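Local coordinates for enoyl-CoA hydratase (Mycobacterium thermoresistibile, PDB 3T3W), which probably hydrates the double bond of enoyl-CoA thioesters in fatty-acid metabolism, as a member of the crotonase-like family, at residues Phe150-Val155 with Gly160-His165. Residues are numbered along the deposited sequence; the frame is centred on the assembly and turned at random.
Sequences FSDPVV and GGVEYH. With ZN (zinc ion), chain T.
The Asp152 carboxylate is the flat group reaching across to Val162. Val162 CG1 lies obliquely over one face, 3.4 Å from OD1, while the backbone N of Val154 stands above the other face and gives OD1 a weak bond. At the edge, Val162 N donates to OD2 through its syn lone pair at 3.0 Å, fairly straight at 151°. Setting CG anti to the backbone N (chi1 -176°) lets the short aspartate reach this amide. His167 also bonds OD2, and Ser130 bonds OD1, so both buried oxygens are satisfied and the carboxylate is held against rotation. Beside it, Val154 CG2 presses on Gly161 CA at 3.4 Å, tighter than usual for carbons; Gly161 suits its place because its backbone angles bring the position of a CB against the carbonyl O of the preceding residue. The valine methyls add apolar packing, Val154 CG1 lying 4.3 Å from Val162 CG1. Directly after Val162 comes Glu163, whose OE2 binds zinc at 2.1 Å; Gly161 O accepts a bond from ND1 of the zinc ligand His252. With Glu102 and His256 completing the protein ligands, this buried loop after strand 149-151 of the crotonase fold forms part of the zinc site.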
# COMPACT_ATOMS: atom_id res chain seq x y z
N PHE F 150 -14.06 -20.55 -18.88
CA PHE F 150 -13.14 -20.32 -17.76
C PHE F 150 -13.88 -20.49 -16.46
O PHE F 150 -14.97 -19.94 -16.28
CB PHE F 150 -12.58 -18.89 -17.79
CG PHE F 150 -11.71 -18.60 -18.97
CD1 PHE F 150 -10.34 -18.79 -18.91
CD2 PHE F 150 -12.24 -18.11 -20.14
CE1 PHE F 150 -9.52 -18.46 -19.98
CE2 PHE F 150 -11.42 -17.78 -21.23
CZ PHE F 150 -10.05 -17.99 -21.17
N SER F 151 -13.28 -21.22 -15.51
CA SER F 151 -13.96 -21.44 -14.22
C SER F 151 -12.95 -21.77 -13.13
O SER F 151 -11.82 -22.15 -13.43
CB SER F 151 -15.01 -22.59 -14.35
OG SER F 151 -14.36 -23.85 -14.57
N ASP F 152 -13.37 -21.59 -11.88
CA ASP F 152 -12.62 -22.10 -10.75
C ASP F 152 -13.59 -22.61 -9.70
O ASP F 152 -13.90 -21.86 -8.78
CB ASP F 152 -11.70 -21.04 -10.16
CG ASP F 152 -10.84 -21.58 -9.04
OD1 ASP F 152 -10.88 -22.83 -8.80
OD2 ASP F 152 -10.18 -20.73 -8.38
N PRO F 153 -14.04 -23.88 -9.83
CA PRO F 153 -15.00 -24.45 -8.90
C PRO F 153 -14.42 -25.12 -7.64
O PRO F 153 -15.09 -26.02 -7.05
CB PRO F 153 -15.74 -25.48 -9.76
CG PRO F 153 -14.75 -25.91 -10.76
CD PRO F 153 -13.86 -24.72 -11.03
N VAL F 154 -13.24 -24.70 -7.19
CA VAL F 154 -12.61 -25.40 -6.04
C VAL F 154 -13.27 -25.19 -4.71
O VAL F 154 -13.00 -25.93 -3.79
CB VAL F 154 -11.08 -25.12 -5.85
CG1 VAL F 154 -10.30 -25.72 -6.99
CG2 VAL F 154 -10.80 -23.65 -5.62
N VAL F 155 -14.22 -24.24 -4.60
CA VAL F 155 -14.99 -24.10 -3.35
C VAL F 155 -15.70 -25.42 -3.01
O VAL F 155 -15.80 -25.80 -1.82
CB VAL F 155 -15.96 -22.87 -3.38
CG1 VAL F 155 -17.08 -22.98 -2.34
CG2 VAL F 155 -15.17 -21.55 -3.19
N GLY F 160 -10.76 -21.90 -0.92
CA GLY F 160 -11.20 -20.59 -1.35
C GLY F 160 -10.54 -20.05 -2.62
O GLY F 160 -9.83 -19.03 -2.56
N GLY F 161 -10.70 -20.76 -3.73
CA GLY F 161 -10.05 -20.36 -4.98
C GLY F 161 -8.67 -21.00 -5.08
O GLY F 161 -8.07 -21.41 -4.05
N VAL F 162 -8.12 -21.04 -6.28
CA VAL F 162 -6.78 -21.64 -6.49
C VAL F 162 -5.66 -20.81 -5.85
O VAL F 162 -5.88 -19.68 -5.31
CB VAL F 162 -6.49 -21.87 -7.99
CG1 VAL F 162 -7.47 -22.93 -8.56
CG2 VAL F 162 -6.61 -20.54 -8.77
N GLU F 163 -4.45 -21.37 -5.93
CA GLU F 163 -3.32 -20.91 -5.12
C GLU F 163 -2.78 -19.54 -5.48
O GLU F 163 -2.16 -18.88 -4.64
CB GLU F 163 -2.17 -21.92 -5.32
CG GLU F 163 -2.40 -23.30 -4.68
CD GLU F 163 -3.24 -24.31 -5.50
OE1 GLU F 163 -3.80 -23.95 -6.56
OE2 GLU F 163 -3.38 -25.46 -5.01
N TYR F 164 -3.00 -19.12 -6.72
CA TYR F 164 -2.49 -17.88 -7.29
C TYR F 164 -3.74 -17.06 -7.59
O TYR F 164 -4.47 -17.32 -8.57
CB TYR F 164 -1.72 -18.18 -8.57
CG TYR F 164 -1.08 -17.04 -9.34
CD1 TYR F 164 0.28 -16.77 -9.21
CD2 TYR F 164 -1.78 -16.32 -10.30
CE1 TYR F 164 0.90 -15.76 -9.95
CE2 TYR F 164 -1.16 -15.34 -11.08
CZ TYR F 164 0.20 -15.07 -10.90
OH TYR F 164 0.86 -14.12 -11.67
N HIS F 165 -4.02 -16.12 -6.71
CA HIS F 165 -5.28 -15.38 -6.75
C HIS F 165 -5.21 -14.22 -7.74
O HIS F 165 -5.11 -13.06 -7.37
CB HIS F 165 -5.71 -14.91 -5.35
CG HIS F 165 -7.11 -14.34 -5.33
ND1 HIS F 165 -8.21 -15.13 -5.13
CD2 HIS F 165 -7.59 -13.07 -5.63
CE1 HIS F 165 -9.31 -14.36 -5.24
NE2 HIS F 165 -8.93 -13.11 -5.55
ZN ZN T . -3.84 -26.15 -3.06
O HOH W 1 -5.50 -26.97 -4.09